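Uncharacterized protein MJ1062 (Methanocaldococcus jannaschii, PDB 3EO4) is of unknown function, but this C-terminal GNAT-type domain of a longer protein probably transfers acyl groups to an acceptor not yet identified. Local coordinates at residues I19-L24 against W56-E60; N61-I67 against S80-L86; E92-L96 against S111-L116. All coordinates share one frame; numbering follows the deposited sequence. Where two conformers were deposited one is given.

Interaction 1. Residues I19-L24 against W56-E60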
loop_
_atom_site.group_PDB
_atom_site.type_symbol
_atom_site.label_atom_id
_atom_site.label_comp_id
_atom_site.label_asym_id
_atom_site.label_seq_id
_atom_site.Cartn_x
_atom_site.Cartn_y
_atom_site.Cartn_z
ATOM N N ILE A 19 12.012 4.276 9.544
ATOM C CA ILE A 19 11.572 3.156 8.750
ATOM C C ILE A 19 12.413 1.944 9.067
ATOM O O ILE A 19 13.517 2.061 9.571
ATOM C CB ILE A 19 11.733 3.494 7.238
ATOM C CG1 ILE A 19 10.894 2.551 6.370
ATOM C CG2 ILE A 19 13.224 3.513 6.834
ATOM C CD1 ILE A 19 10.551 3.135 4.989
ATOM N N THR A 20 11.892 0.795 8.677
ATOM C CA THR A 20 12.438 -0.520 8.959
ATOM C C THR A 20 12.214 -1.378 7.722
ATOM O O THR A 20 11.290 -1.085 6.944
ATOM C CB THR A 20 11.626 -1.081 10.155
ATOM O OG1 THR A 20 12.357 -0.855 11.355
ATOM C CG2 THR A 20 11.345 -2.507 10.034
ATOM N N ASP A 21 12.999 -2.448 7.563
ATOM C CA ASP A 21 12.856 -3.438 6.473
ATOM C C ASP A 21 11.427 -3.881 6.300
ATOM O O ASP A 21 10.953 -4.129 5.195
ATOM C CB ASP A 21 13.674 -4.697 6.782
ATOM C CG ASP A 21 15.106 -4.591 6.326
ATOM O OD1 ASP A 21 15.501 -3.488 5.908
ATOM O OD2 ASP A 21 15.838 -5.604 6.382
ATOM N N ASN A 22 10.760 -4.042 7.438
ATOM C CA ASN A 22 9.380 -4.536 7.484
ATOM C C ASN A 22 8.348 -3.596 6.848
ATOM O O ASN A 22 7.250 -4.031 6.484
ATOM C CB ASN A 22 8.986 -4.866 8.929
ATOM C CG ASN A 22 9.868 -5.946 9.543
ATOM O OD1 ASN A 22 9.998 -7.055 9.003
ATOM N ND2 ASN A 22 10.500 -5.623 10.678
ATOM N N ASP A 23 8.702 -2.320 6.708
ATOM C CA ASP A 23 7.800 -1.286 6.181
ATOM C C ASP A 23 7.897 -1.182 4.669
ATOM O O ASP A 23 7.145 -0.435 4.048
ATOM C CB ASP A 23 8.146 0.089 6.781
ATOM C CG ASP A 23 7.971 0.147 8.316
ATOM O OD1 ASP A 23 8.885 0.638 9.028
ATOM O OD2 ASP A 23 6.931 -0.307 8.808
ATOM N N LEU A 24 8.815 -1.946 4.085
ATOM C CA LEU A 24 9.225 -1.741 2.689
ATOM C C LEU A 24 8.109 -2.002 1.692
ATOM O O LEU A 24 7.950 -1.248 0.717
ATOM C CB LEU A 24 10.453 -2.574 2.346
ATOM C CG LEU A 24 11.832 -2.042 2.755
ATOM C CD1 LEU A 24 12.914 -3.025 2.342
ATOM C CD2 LEU A 24 12.127 -0.677 2.145
ATOM N N TRP A 56 16.592 0.833 -1.510
ATOM C CA TRP A 56 16.733 0.637 -0.073
ATOM C C TRP A 56 18.162 0.279 0.342
ATOM O O TRP A 56 18.670 0.809 1.334
ATOM C CB TRP A 56 15.740 -0.428 0.390
ATOM C CG TRP A 56 16.004 -0.968 1.738
ATOM C CD1 TRP A 56 16.566 -2.169 2.041
ATOM C CD2 TRP A 56 15.695 -0.343 2.985
ATOM N NE1 TRP A 56 16.629 -2.335 3.401
ATOM C CE2 TRP A 56 16.101 -1.224 4.005
ATOM C CE3 TRP A 56 15.109 0.877 3.339
ATOM C CZ2 TRP A 56 15.949 -0.919 5.364
ATOM C CZ3 TRP A 56 14.957 1.177 4.701
ATOM C CH2 TRP A 56 15.365 0.284 5.684
HETATM N N MSE A 57 18.798 -0.611 -0.420
HETATM C CA MSE A 57 20.189 -0.966 -0.184
HETATM C C MSE A 57 21.154 0.130 -0.649
HETATM O O MSE A 57 22.332 0.085 -0.323
HETATM C CB MSE A 57 20.541 -2.302 -0.868
HETATM C CG MSE A 57 19.676 -3.497 -0.415
HETATM SE SE MSE A 57 19.857 -3.888 1.529
HETATM C CE MSE A 57 21.604 -4.820 1.433
ATOM N N SER A 58 20.657 1.099 -1.415
ATOM C CA SER A 58 21.495 2.174 -1.953
ATOM C C SER A 58 21.516 3.438 -1.092
ATOM O O SER A 58 22.341 4.326 -1.340
ATOM C CB SER A 58 21.018 2.572 -3.349
ATOM O OG SER A 58 21.809 1.962 -4.358
ATOM N N ARG A 59 20.604 3.534 -0.115
ATOM C CA ARG A 59 20.392 4.786 0.591
ATOM C C ARG A 59 21.693 5.371 1.202
ATOM O O ARG A 59 22.465 4.653 1.823
ATOM C CB ARG A 59 19.296 4.637 1.658
ATOM C CG ARG A 59 17.955 4.164 1.115
ATOM C CD ARG A 59 17.051 3.635 2.216
ATOM N NE ARG A 59 16.651 4.687 3.129
ATOM C CZ ARG A 59 17.043 4.782 4.400
ATOM N NH1 ARG A 59 16.618 5.798 5.147
ATOM N NH2 ARG A 59 17.837 3.859 4.932
ATOM N N GLU A 60 21.926 6.667 0.976
ATOM C CA GLU A 60 22.996 7.418 1.626
ATOM C C GLU A 60 22.543 8.842 1.862
ATOM O O GLU A 60 21.749 9.377 1.076
ATOM C CB GLU A 60 24.241 7.451 0.748
ATOM C CG GLU A 60 25.241 6.380 1.090
ATOM C CD GLU A 60 25.555 5.490 -0.103
ATOM O OE1 GLU A 60 24.955 5.729 -1.193
ATOM O OE2 GLU A 60 26.385 4.553 0.052
#
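Trp56, the first residue of 56-60, meets the turn 19-24 with its indole and supplies nearly all of that side of the contact. Its CG lies anti to the backbone N (chi1 165°), which swings the ring off the end of helix 49-58 and across Leu24. One face receives Leu24: CD1 stands 3.7 Å from the centroid of the five-membered ring and only 7° off its normal, a CH-pi contact. Leu24 CD2 lies on the same side, above the rim of the fused rings, 3.6 Å from Trp56 CE3. The leucine and the indole cross at about a right angle. At the far rim Ile19 comes in near the ring plane, with CG2 3.6 Å from Trp56 CZ3. The carboxylate of Asp21 also approaches the indole, but it was modelled in two conformers and its short approach to the ring carbons is doubtful.

Further along, Arg59 makes a looser contact: its NH1 is 4.4 Å from Ile19 CG2. The polar end is committed to Asp64, with which it forms a salt bridge. Within the turn itself, Asp23 N bonds to Thr20 O, closing the short 3-10 segment, while Asp23 OD1 accepts a weak bond from Thr20 N and pairs with Arg17.

This is structural packing within the GNAT-type domain, fastening the turn that leads from strand 13-18 into the helices before strand 63-71 onto the end of helix 49-58. Tyr53 of that helix meets both the Trp56 ring and Leu24, His52 bonds to Leu24 O, and strand 63-71 supports Ile19 through Asp64 and Ile66.

Interaction 2. Residues N61-I67 against S80-L86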
loop_
_atom_site.group_PDB
_atom_site.type_symbol
_atom_site.label_atom_id
_atom_site.label_comp_id
_atom_site.label_asym_id
_atom_site.label_seq_id
_atom_site.Cartn_x
_atom_site.Cartn_y
_atom_site.Cartn_z
ATOM N N ASN A 61 23.065 9.449 2.928
ATOM C CA ASN A 61 22.819 10.865 3.250
ATOM C C ASN A 61 21.338 11.204 3.325
ATOM O O ASN A 61 20.915 12.300 2.949
ATOM C CB ASN A 61 23.537 11.774 2.235
ATOM C CG ASN A 61 25.030 11.586 2.252
ATOM O OD1 ASN A 61 25.685 11.848 3.266
ATOM N ND2 ASN A 61 25.583 11.120 1.146
ATOM N N ARG A 62 20.546 10.245 3.790
ATOM C CA ARG A 62 19.119 10.455 3.949
ATOM C C ARG A 62 18.604 9.718 5.166
ATOM O O ARG A 62 19.259 8.813 5.682
ATOM C CB ARG A 62 18.342 10.016 2.707
ATOM C CG ARG A 62 18.455 8.539 2.339
ATOM C CD ARG A 62 17.630 8.242 1.070
ATOM N NE ARG A 62 16.173 8.341 1.250
ATOM C CZ ARG A 62 15.341 8.907 0.363
ATOM N NH1 ARG A 62 15.817 9.463 -0.743
ATOM N NH2 ARG A 62 14.027 8.930 0.582
ATOM N N VAL A 63 17.446 10.154 5.636
ATOM C CA VAL A 63 16.724 9.492 6.694
ATOM C C VAL A 63 15.284 9.381 6.186
ATOM O O VAL A 63 14.773 10.329 5.568
ATOM C CB VAL A 63 16.769 10.314 7.991
ATOM C CG1 VAL A 63 15.745 9.776 9.032
ATOM C CG2 VAL A 63 18.183 10.356 8.569
ATOM N N ASP A 64 14.658 8.221 6.407
ATOM C CA ASP A 64 13.248 8.034 6.084
ATOM C C ASP A 64 12.466 7.665 7.329
ATOM O O ASP A 64 12.920 6.857 8.150
ATOM C CB ASP A 64 13.079 6.918 5.056
ATOM C CG ASP A 64 13.698 7.261 3.730
ATOM O OD1 ASP A 64 12.949 7.699 2.825
ATOM O OD2 ASP A 64 14.932 7.090 3.595
ATOM N N TRP A 65 11.297 8.268 7.481
ATOM C CA TRP A 65 10.415 7.952 8.609
ATOM C C TRP A 65 9.085 7.430 8.076
ATOM O O TRP A 65 8.672 7.748 6.963
ATOM C CB TRP A 65 10.118 9.185 9.466
ATOM C CG TRP A 65 11.233 9.841 10.228
ATOM C CD1 TRP A 65 11.547 9.643 11.557
ATOM C CD2 TRP A 65 12.119 10.887 9.766
ATOM N NE1 TRP A 65 12.587 10.468 11.929
ATOM C CE2 TRP A 65 12.952 11.245 10.857
ATOM C CE3 TRP A 65 12.303 11.536 8.534
ATOM C CZ2 TRP A 65 13.965 12.223 10.754
ATOM C CZ3 TRP A 65 13.310 12.520 8.430
ATOM C CH2 TRP A 65 14.128 12.850 9.534
ATOM N N ILE A 66 8.429 6.614 8.887
ATOM C CA ILE A 66 7.032 6.305 8.735
ATOM C C ILE A 66 6.269 7.306 9.601
ATOM O O ILE A 66 6.668 7.593 10.740
ATOM C CB ILE A 66 6.724 4.871 9.279
ATOM C CG1 ILE A 66 7.610 3.830 8.583
ATOM C CG2 ILE A 66 5.274 4.515 9.093
ATOM C CD1 ILE A 66 7.419 3.803 7.052
ATOM N N ILE A 67 5.157 7.796 9.068
ATOM C CA ILE A 67 4.249 8.687 9.788
ATOM C C ILE A 67 3.156 7.852 10.463
ATOM O O ILE A 67 2.451 7.100 9.807
ATOM C CB ILE A 67 3.590 9.686 8.822
ATOM C CG1 ILE A 67 4.660 10.441 8.005
ATOM C CG2 ILE A 67 2.633 10.605 9.586
ATOM C CD1 ILE A 67 4.104 11.200 6.806
ATOM N N SER A 80 4.805 8.432 4.690
ATOM C CA SER A 80 6.224 8.484 4.919
ATOM C C SER A 80 6.760 9.885 4.682
ATOM O O SER A 80 6.304 10.586 3.764
ATOM C CB SER A 80 6.935 7.510 4.008
ATOM O OG SER A 80 8.330 7.519 4.313
ATOM N N VAL A 81 7.742 10.277 5.495
ATOM C CA VAL A 81 8.425 11.570 5.340
ATOM C C VAL A 81 9.921 11.299 5.399
ATOM O O VAL A 81 10.357 10.369 6.097
ATOM C CB VAL A 81 7.942 12.619 6.396
ATOM C CG1 VAL A 81 8.372 12.240 7.810
ATOM C CG2 VAL A 81 8.370 14.061 6.013
ATOM N N ASN A 82 10.697 12.067 4.634
ATOM C CA ASN A 82 12.123 11.794 4.432
ATOM C C ASN A 82 12.913 13.082 4.163
ATOM O O ASN A 82 12.323 14.081 3.729
ATOM C CB ASN A 82 12.345 10.787 3.280
ATOM C CG ASN A 82 11.918 11.335 1.918
ATOM O OD1 ASN A 82 12.372 12.398 1.490
ATOM N ND2 ASN A 82 11.078 10.594 1.218
ATOM N N VAL A 83 14.225 13.050 4.470
ATOM C CA VAL A 83 15.190 14.109 4.111
ATOM C C VAL A 83 16.375 13.449 3.466
ATOM O O VAL A 83 16.850 12.429 3.939
ATOM C CB VAL A 83 15.721 14.926 5.320
ATOM C CG1 VAL A 83 14.579 15.553 6.053
ATOM C CG2 VAL A 83 16.436 14.036 6.300
ATOM N N SER A 84 16.848 14.043 2.387
ATOM C CA SER A 84 17.993 13.496 1.686
ATOM C C SER A 84 18.934 14.660 1.375
ATOM O O SER A 84 18.600 15.816 1.665
ATOM C CB SER A 84 17.521 12.770 0.421
ATOM O OG SER A 84 16.785 13.641 -0.424
ATOM N N GLN A 85 20.101 14.360 0.816
ATOM C CA GLN A 85 21.142 15.357 0.573
ATOM C C GLN A 85 21.620 16.018 1.877
ATOM O O GLN A 85 21.871 17.218 1.908
ATOM C CB GLN A 85 20.672 16.390 -0.479
ATOM C CG GLN A 85 20.201 15.730 -1.774
ATOM C CD GLN A 85 19.569 16.685 -2.771
ATOM O OE1 GLN A 85 18.449 16.461 -3.221
ATOM N NE2 GLN A 85 20.303 17.728 -3.163
ATOM N N LEU A 86 21.743 15.225 2.940
ATOM C CA LEU A 86 22.171 15.690 4.271
ATOM C C LEU A 86 23.633 16.090 4.315
ATOM O O LEU A 86 24.079 16.720 5.282
ATOM C CB LEU A 86 21.938 14.594 5.331
ATOM C CG LEU A 86 20.486 14.373 5.776
ATOM C CD1 LEU A 86 20.380 13.115 6.664
ATOM C CD2 LEU A 86 19.852 15.659 6.442
HETATM O O HOH W 1 10.170 7.724 2.351
#
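Val63 pairs with Val83 and Trp65 with Val81 as hydrogen-bonded antiparallel pairs, separated by the non-hydrogen-bonded pair Asp64 with Asn82. The axes of strands 63-67 and 80-84 run at 165°, 4.7 Å apart at closest, as expected for the arms of the hairpin in the central GNAT sheet. Trp65 N reaches Val81 O at 2.7 Å. Past the regular pairing, Leu86 N donates to Asn61 O at 3.0 Å; both residues line a pocket occupied by a polyether, probably from the crystallisation liquor.

Trp65 O takes two donors from opposite faces of its plane: the backbone N of Val81 and the hydroxyl Ser80 OG, the latter at 2.7 Å. Ser80 OG is placed there by lying anti to its own backbone N (chi1 -176°). A water donates to Ser80 OG and to Asp64 OD1 and accepts from Asn82 ND2, tying the polar face together. On the opposite face Val63 CG1 lies over one face of the Trp65 indole, while Val83 CG1 meets the ring edge, 4.1 Å from Trp65 CZ3.

Arg62 grips Asp64 side-on. Arg62 NE bonds to Asp64 OD2 at 2.9 Å and Arg62 NH2 to Asp64 OD1 at 2.8 Å, each nearly straight and within 2° of the guanidinium plane, and both oxygens use their syn lone pairs. Arg62 CB also packs on Ser84 CB at 3.7 Å. A leucine in its place would probably cost Asp64 both side-on bonds, leaving OD1 to the water and the carboxylate's charge to Arg59, with its rotation less firmly fixed.

One hairpin face is therefore apolar, toward helix 107-121. The other concentrates charge on Asp64, which two arginines are likely to keep ionised.

Interaction 3. Residues E92-L96 against S111-L116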
loop_
_atom_site.group_PDB
_atom_site.type_symbol
_atom_site.label_atom_id
_atom_site.label_comp_id
_atom_site.label_asym_id
_atom_site.label_seq_id
_atom_site.Cartn_x
_atom_site.Cartn_y
_atom_site.Cartn_z
ATOM N N GLU A 92 16.965 18.056 1.050
ATOM C CA GLU A 92 15.692 17.928 0.366
ATOM C C GLU A 92 14.697 17.111 1.200
ATOM O O GLU A 92 15.032 16.024 1.702
ATOM C CB GLU A 92 15.910 17.277 -0.983
ATOM C CG GLU A 92 14.630 17.108 -1.773
ATOM C CD GLU A 92 14.885 16.488 -3.141
ATOM O OE1 GLU A 92 15.985 16.656 -3.677
ATOM O OE2 GLU A 92 13.978 15.848 -3.699
ATOM N N ILE A 93 13.475 17.634 1.329
ATOM C CA ILE A 93 12.411 16.962 2.104
ATOM C C ILE A 93 11.407 16.345 1.143
ATOM O O ILE A 93 10.928 17.023 0.230
ATOM C CB ILE A 93 11.606 17.962 3.002
ATOM C CG1 ILE A 93 12.517 18.921 3.759
ATOM C CG2 ILE A 93 10.577 17.237 3.924
ATOM C CD1 ILE A 93 13.370 18.258 4.695
ATOM N N GLY A 94 11.064 15.079 1.385
ATOM C CA GLY A 94 9.993 14.392 0.652
ATOM C C GLY A 94 8.879 13.942 1.591
ATOM O O GLY A 94 9.131 13.607 2.765
ATOM N N ILE A 95 7.643 13.943 1.098
ATOM C CA ILE A 95 6.511 13.547 1.940
ATOM C C ILE A 95 5.479 12.816 1.080
ATOM O O ILE A 95 5.278 13.161 -0.082
ATOM C CB ILE A 95 5.868 14.799 2.693
ATOM C CG1 ILE A 95 4.591 14.452 3.463
ATOM C CG2 ILE A 95 5.508 15.927 1.703
ATOM C CD1 ILE A 95 4.821 14.227 4.946
ATOM N N LEU A 96 4.801 11.840 1.675
ATOM C CA LEU A 96 3.780 11.071 1.000
ATOM C C LEU A 96 2.809 10.621 2.078
ATOM O O LEU A 96 3.236 10.044 3.054
ATOM C CB LEU A 96 4.462 9.865 0.369
ATOM C CG LEU A 96 3.796 8.664 -0.277
ATOM C CD1 LEU A 96 4.943 7.752 -0.775
ATOM C CD2 LEU A 96 2.920 7.867 0.656
ATOM N N SER A 111 3.952 16.609 9.825
ATOM C CA SER A 111 5.077 15.675 9.662
ATOM C C SER A 111 6.308 16.406 9.156
ATOM O O SER A 111 7.415 16.230 9.694
ATOM C CB SER A 111 4.743 14.552 8.674
ATOM O OG SER A 111 3.685 13.757 9.136
ATOM N N VAL A 112 6.123 17.229 8.127
ATOM C CA VAL A 112 7.236 18.008 7.606
ATOM C C VAL A 112 7.798 18.934 8.701
ATOM O O VAL A 112 9.008 19.003 8.890
ATOM C CB VAL A 112 6.870 18.755 6.311
ATOM C CG1 VAL A 112 7.963 19.748 5.943
ATOM C CG2 VAL A 112 6.619 17.743 5.167
ATOM N N SER A 113 6.931 19.600 9.457
ATOM C CA SER A 113 7.450 20.489 10.493
ATOM C C SER A 113 8.249 19.749 11.573
ATOM O O SER A 113 9.249 20.288 12.076
ATOM C CB SER A 113 6.362 21.356 11.097
ATOM O OG SER A 113 5.644 20.571 11.995
ATOM N N LEU A 114 7.838 18.522 11.909
ATOM C CA LEU A 114 8.659 17.648 12.767
ATOM C C LEU A 114 10.089 17.433 12.190
ATOM O O LEU A 114 11.073 17.521 12.899
ATOM C CB LEU A 114 7.955 16.304 13.038
ATOM C CG LEU A 114 6.769 16.252 14.030
ATOM C CD1 LEU A 114 6.106 14.877 14.038
ATOM C CD2 LEU A 114 7.200 16.628 15.463
ATOM N N VAL A 115 10.184 17.159 10.905
ATOM C CA VAL A 115 11.487 17.003 10.239
ATOM C C VAL A 115 12.306 18.312 10.258
ATOM O O VAL A 115 13.479 18.276 10.585
ATOM C CB VAL A 115 11.321 16.453 8.793
ATOM C CG1 VAL A 115 12.642 16.470 8.045
ATOM C CG2 VAL A 115 10.775 15.028 8.833
ATOM N N LEU A 116 11.673 19.456 9.957
ATOM C CA LEU A 116 12.334 20.752 10.034
ATOM C C LEU A 116 12.909 21.065 11.409
ATOM O O LEU A 116 13.999 21.642 11.515
ATOM C CB LEU A 116 11.414 21.902 9.578
ATOM C CG LEU A 116 10.821 21.783 8.167
ATOM C CD1 LEU A 116 9.784 22.863 7.962
ATOM C CD2 LEU A 116 11.860 21.806 7.043
#
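Ile93 and Ile95, alternate residues of strand 92-96, both send their side chains against one side of helix 111-116, where Val112 sits between them. The strand and helix axes are 9.6 Å apart at closest and run at 153°, roughly antiparallel; the closest CA pair is Ile95 with Val112.

Val112 divides its two methyls between the isoleucines. CG1 meets Ile93 CG2 at 4.1 Å, and CG2 lies 3.9 Å from Ile95 CB; both pairs cross at a slant. In Ile93, CG1 stands anti to the carbonyl carbon (chi1 -45°) and the chain bends again beyond it, turning CD1 up the helix. There it meets Val115 CG1 tip to tip at 3.9 Å, nearly one helical turn on from Val112. Leu116 CD2 only grazes Ile93 CG1, at 4.4 Å.

Ile95 bends differently. Its chi2 of 99° falls away from a staggered value, a mildly strained setting that brings CD1 to Ser111 CB at 3.7 Å while keeping it against Val112 CG2. The hydroxyl of Ser111 takes no part here, since its OG bonds back to Ile107 O within the helix. Leu141 and Phe142 of helix 136-144 add to the packing around Ile95 and Val112, and Val83 of the neighbouring strand 74-84 backs Ile93.

Helix 107-121 is thus laid on strand 92-97, as in the GNAT fold, where a helix follows the strand that here is 92-97. No hydrogen bond or charge joins the two segments, so their hold on each other rests on branched aliphatic shape, with the one serine presenting carbon and satisfying its oxygen internally.

Interactions 2 and 3 share a sheet: strands 74-84 and 92-97 are neighbours in it, joined by probable backbone bonds such as Ser84 N to Glu92 O, and interaction 3 adds helix 107-121 on one of its faces. The two contact centres are about 8 Å apart. Interaction 3 is the buried, wholly apolar one. Interaction 2 is partly buried and mixes backbone pairing with an ionic face. Interaction 1 is the most peripheral, its centre about 15 Å from the centre of the chain, and relies on an aromatic ring; it does not touch interaction 3. It meets interaction 2 through Asp64, which pairs with Arg59 and whose backbone O probably accepts from Ile19 N.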